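Local coordinates for putative exported protein (Bordetella pertussis Tohama I, PDB 2PFZ) that binds pyroglutamic acid and probably serves as the periplasmic receptor of a tripartite ATP-independent (TRAP) transport system, at residues 74-84 with 272-283. Numbering follows the deposited sequence.
Sequences PVYELDGLPFL and LTEVGKRMLDDW
Trp283 NE1 donates the direct hydrogen bond between the segments, reaching Pro74 O at 2.6 Å with an N-H...O angle of 165°. The oxygen lies in the indole plane, whereas the donor stands 40° out of the carbonyl plane; Glu77 N bonds the same oxygen from the opposite face, giving it two donors. A water donates to Pro82 O, its oxygen 2.8 Å from that atom, and to Gly276 O. Glu77 OE1 lies at the indole edge, its carboxylate nearly perpendicular to the ring, and is salt-bridged to Lys286. With CG anti to the backbone N (chi1 -176°), the indole extends from helix 266-287 into the loop that follows strand 61-65 and precedes helix 88-107 in the chain, within the periplasmic-binding-protein fold of this family 7 (DctP) solute receptor. Apolar packing covers one indole face: Leu78 CD1 makes a CH-pi contact 4.0 Å from the six-membered ring centroid, and Leu81 CD1 sits 4.0 Å from Trp283 CG. Two turns earlier in the helix, Gly276 permits close backbone approach, its CA 3.3 Å from Pro82 O in a CA-H...O contact. Pro82 CD packs 3.7 Å from Met279 SD, while the Phe83 ring meets Leu272 CB and Thr273 OG1 obliquely; that hydroxyl bonds Lys269 O.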
loop_
_atom_site.group_PDB
_atom_site.type_symbol
_atom_site.label_atom_id
_atom_site.label_comp_id
_atom_site.label_asym_id
_atom_site.label_seq_id
_atom_site.Cartn_x
_atom_site.Cartn_y
_atom_site.Cartn_z
ATOM N N PRO A 74 0.680 -5.844 14.889
ATOM C CA PRO A 74 1.762 -6.316 14.009
ATOM C C PRO A 74 1.304 -6.902 12.653
ATOM O O PRO A 74 2.062 -6.847 11.683
ATOM C CB PRO A 74 2.489 -7.388 14.853
ATOM C CG PRO A 74 2.035 -7.214 16.246
ATOM C CD PRO A 74 0.768 -6.422 16.251
ATOM N N VAL A 75 0.077 -7.432 12.549
ATOM C CA VAL A 75 -0.339 -8.042 11.285
ATOM C C VAL A 75 -0.311 -7.018 10.153
ATOM O O VAL A 75 -0.087 -7.392 9.014
ATOM C CB VAL A 75 -1.765 -8.692 11.355
ATOM C CG1 VAL A 75 -2.835 -7.621 11.433
ATOM C CG2 VAL A 75 -2.014 -9.624 10.121
ATOM N N TYR A 76 -0.491 -5.741 10.489
ATOM C CA TYR A 76 -0.566 -4.650 9.512
ATOM C C TYR A 76 0.798 -4.228 8.962
ATOM O O TYR A 76 0.871 -3.638 7.884
ATOM C CB TYR A 76 -1.258 -3.434 10.132
ATOM C CG TYR A 76 -2.729 -3.657 10.249
ATOM C CD1 TYR A 76 -3.521 -3.803 9.089
ATOM C CD2 TYR A 76 -3.340 -3.766 11.495
ATOM C CE1 TYR A 76 -4.889 -4.048 9.186
ATOM C CE2 TYR A 76 -4.730 -4.006 11.605
ATOM C CZ TYR A 76 -5.486 -4.150 10.446
ATOM O OH TYR A 76 -6.854 -4.386 10.506
ATOM N N GLU A 77 1.853 -4.552 9.706
ATOM C CA GLU A 77 3.227 -4.118 9.390
ATOM C C GLU A 77 3.917 -4.984 8.343
ATOM O O GLU A 77 4.812 -4.500 7.626
ATOM C CB GLU A 77 4.079 -4.053 10.666
ATOM C CG GLU A 77 5.517 -3.551 10.430
ATOM C CD GLU A 77 6.328 -3.353 11.698
ATOM O OE1 GLU A 77 5.797 -3.546 12.807
ATOM O OE2 GLU A 77 7.523 -2.995 11.576
ATOM N N LEU A 78 3.484 -6.245 8.242
ATOM C CA LEU A 78 4.180 -7.306 7.528
ATOM C C LEU A 78 4.631 -6.968 6.114
ATOM O O LEU A 78 5.809 -7.148 5.791
ATOM C CB LEU A 78 3.358 -8.627 7.575
ATOM C CG LEU A 78 4.043 -9.870 6.971
ATOM C CD1 LEU A 78 5.426 -10.159 7.605
ATOM C CD2 LEU A 78 3.129 -11.095 7.105
ATOM N N ASP A 79 3.730 -6.466 5.278
ATOM C CA ASP A 79 4.097 -6.161 3.883
ATOM C C ASP A 79 4.905 -4.856 3.693
ATOM O O ASP A 79 5.214 -4.481 2.558
ATOM C CB ASP A 79 2.879 -6.257 2.938
ATOM C CG ASP A 79 1.904 -5.099 3.076
ATOM O OD1 ASP A 79 2.277 -3.995 3.550
ATOM O OD2 ASP A 79 0.742 -5.285 2.637
ATOM N N GLY A 80 5.253 -4.196 4.803
ATOM C CA GLY A 80 6.128 -3.028 4.760
ATOM C C GLY A 80 7.534 -3.331 5.236
ATOM O O GLY A 80 8.387 -2.432 5.271
ATOM N N LEU A 81 7.784 -4.562 5.680
ATOM C CA LEU A 81 9.149 -4.913 6.138
ATOM C C LEU A 81 10.055 -4.999 4.912
ATOM O O LEU A 81 9.682 -5.681 3.964
ATOM C CB LEU A 81 9.127 -6.269 6.854
ATOM C CG LEU A 81 8.335 -6.305 8.162
ATOM C CD1 LEU A 81 8.334 -7.749 8.723
ATOM C CD2 LEU A 81 8.888 -5.308 9.191
ATOM N N PRO A 82 11.210 -4.281 4.899
ATOM C CA PRO A 82 12.080 -4.348 3.692
ATOM C C PRO A 82 12.835 -5.663 3.512
ATOM O O PRO A 82 13.175 -6.363 4.477
ATOM C CB PRO A 82 13.091 -3.192 3.875
ATOM C CG PRO A 82 12.991 -2.767 5.259
ATOM C CD PRO A 82 11.724 -3.340 5.913
ATOM N N PHE A 83 13.058 -6.002 2.255
ATOM C CA PHE A 83 13.841 -7.175 1.884
ATOM C C PHE A 83 13.390 -8.508 2.480
ATOM O O PHE A 83 14.192 -9.329 2.907
ATOM C CB PHE A 83 15.346 -6.853 2.026
ATOM C CG PHE A 83 15.786 -5.895 0.964
ATOM C CD1 PHE A 83 16.133 -6.381 -0.293
ATOM C CD2 PHE A 83 15.724 -4.526 1.163
ATOM C CE1 PHE A 83 16.463 -5.527 -1.317
ATOM C CE2 PHE A 83 16.077 -3.650 0.096
ATOM C CZ PHE A 83 16.443 -4.191 -1.121
ATOM N N LEU A 84 12.073 -8.679 2.487
ATOM C CA LEU A 84 11.417 -9.909 2.879
ATOM C C LEU A 84 10.701 -10.495 1.658
ATOM O O LEU A 84 10.797 -11.700 1.424
ATOM C CB LEU A 84 10.415 -9.636 4.010
ATOM C CG LEU A 84 9.601 -10.835 4.481
ATOM C CD1 LEU A 84 10.485 -11.936 5.034
ATOM C CD2 LEU A 84 8.613 -10.326 5.505
ATOM N N LEU A 272 20.294 -2.331 3.180
ATOM C CA LEU A 272 18.853 -2.285 3.436
ATOM C C LEU A 272 18.329 -3.637 3.879
ATOM O O LEU A 272 17.356 -3.717 4.634
ATOM C CB LEU A 272 18.104 -1.783 2.205
ATOM C CG LEU A 272 18.307 -0.298 1.855
ATOM C CD1 LEU A 272 17.607 0.036 0.571
ATOM C CD2 LEU A 272 17.816 0.632 2.963
ATOM N N THR A 273 18.984 -4.708 3.423
ATOM C CA THR A 273 18.671 -6.057 3.904
ATOM C C THR A 273 18.951 -6.159 5.403
ATOM O O THR A 273 18.131 -6.701 6.174
ATOM C CB THR A 273 19.455 -7.131 3.098
ATOM O OG1 THR A 273 18.955 -7.153 1.751
ATOM C CG2 THR A 273 19.292 -8.560 3.709
ATOM N N GLU A 274 20.098 -5.612 5.819
ATOM C CA GLU A 274 20.449 -5.582 7.243
ATOM C C GLU A 274 19.387 -4.834 8.065
ATOM O O GLU A 274 18.966 -5.329 9.114
ATOM C CB GLU A 274 21.878 -5.040 7.473
ATOM C CG GLU A 274 22.526 -5.476 8.819
ATOM C CD GLU A 274 22.709 -7.002 8.946
ATOM O OE1 GLU A 274 22.405 -7.730 7.979
ATOM O OE2 GLU A 274 23.141 -7.490 10.019
ATOM N N VAL A 275 18.930 -3.687 7.565
ATOM C CA VAL A 275 17.794 -2.936 8.157
ATOM C C VAL A 275 16.537 -3.807 8.211
ATOM O O VAL A 275 15.873 -3.907 9.252
ATOM C CB VAL A 275 17.473 -1.635 7.348
ATOM C CG1 VAL A 275 16.178 -0.964 7.849
ATOM C CG2 VAL A 275 18.661 -0.626 7.382
ATOM N N GLY A 276 16.233 -4.450 7.091
ATOM C CA GLY A 276 15.108 -5.394 7.017
ATOM C C GLY A 276 15.164 -6.517 8.062
ATOM O O GLY A 276 14.137 -6.839 8.666
ATOM N N LYS A 277 16.338 -7.131 8.251
ATOM C CA LYS A 277 16.495 -8.225 9.232
ATOM C C LYS A 277 16.295 -7.733 10.665
ATOM O O LYS A 277 15.668 -8.403 11.482
ATOM C CB LYS A 277 17.849 -8.917 9.111
ATOM C CG LYS A 277 17.957 -9.827 7.895
ATOM C CD LYS A 277 18.754 -11.082 8.244
ATOM C CE LYS A 277 20.242 -10.936 7.952
ATOM N NZ LYS A 277 20.548 -11.446 6.577
ATOM N N ARG A 278 16.829 -6.555 10.955
ATOM C CA ARG A 278 16.561 -5.884 12.225
ATOM C C ARG A 278 15.056 -5.652 12.408
ATOM O O ARG A 278 14.484 -5.998 13.448
ATOM C CB ARG A 278 17.324 -4.562 12.262
ATOM C CG ARG A 278 16.919 -3.605 13.343
ATOM C CD ARG A 278 16.943 -2.175 12.808
ATOM N NE ARG A 278 17.960 -1.911 11.764
ATOM C CZ ARG A 278 19.267 -1.746 11.981
ATOM N NH1 ARG A 278 19.761 -1.825 13.210
ATOM N NH2 ARG A 278 20.088 -1.514 10.958
ATOM N N MET A 279 14.404 -5.094 11.397
ATOM C CA MET A 279 12.953 -4.856 11.495
ATOM C C MET A 279 12.103 -6.134 11.604
ATOM O O MET A 279 11.054 -6.125 12.266
ATOM C CB MET A 279 12.466 -3.968 10.344
ATOM C CG MET A 279 12.983 -2.528 10.449
ATOM S SD MET A 279 12.398 -1.520 9.082
ATOM C CE MET A 279 10.691 -1.218 9.560
ATOM N N LEU A 280 12.544 -7.218 10.967
ATOM C CA LEU A 280 11.840 -8.506 11.063
ATOM C C LEU A 280 12.021 -9.099 12.461
ATOM O O LEU A 280 11.061 -9.621 13.048
ATOM C CB LEU A 280 12.341 -9.508 10.003
ATOM C CG LEU A 280 11.786 -10.957 10.106
ATOM C CD1 LEU A 280 10.268 -10.989 10.004
ATOM C CD2 LEU A 280 12.385 -11.838 9.004
ATOM N N ASP A 281 13.247 -9.009 12.990
ATOM C CA ASP A 281 13.473 -9.396 14.387
ATOM C C ASP A 281 12.532 -8.629 15.337
ATOM O O ASP A 281 11.801 -9.235 16.151
ATOM C CB ASP A 281 14.938 -9.225 14.802
ATOM C CG ASP A 281 15.206 -9.797 16.182
ATOM O OD1 ASP A 281 15.054 -11.015 16.350
ATOM O OD2 ASP A 281 15.541 -9.021 17.098
ATOM N N ASP A 282 12.513 -7.307 15.214
ATOM C CA ASP A 282 11.656 -6.484 16.045
ATOM C C ASP A 282 10.198 -6.934 15.875
ATOM O O ASP A 282 9.452 -7.058 16.859
ATOM C CB ASP A 282 11.760 -5.004 15.630
ATOM C CG ASP A 282 13.078 -4.361 15.992
ATOM O OD1 ASP A 282 13.818 -4.920 16.813
ATOM O OD2 ASP A 282 13.360 -3.258 15.451
ATOM N N TRP A 283 9.809 -7.194 14.629
ATOM C CA TRP A 283 8.418 -7.554 14.295
ATOM C C TRP A 283 8.042 -8.897 14.929
ATOM O O TRP A 283 7.000 -9.020 15.572
ATOM C CB TRP A 283 8.214 -7.571 12.767
ATOM C CG TRP A 283 6.781 -7.851 12.368
ATOM C CD1 TRP A 283 5.750 -6.964 12.334
ATOM C CD2 TRP A 283 6.238 -9.114 11.981
ATOM N NE1 TRP A 283 4.590 -7.591 11.937
ATOM C CE2 TRP A 283 4.866 -8.913 11.707
ATOM C CE3 TRP A 283 6.780 -10.401 11.834
ATOM C CZ2 TRP A 283 4.027 -9.948 11.286
ATOM C CZ3 TRP A 283 5.944 -11.432 11.438
ATOM C CH2 TRP A 283 4.581 -11.193 11.155
HETATM O O HOH W 1 9.546 -3.775 12.684
HETATM O O HOH W 2 12.286 -7.779 6.704
#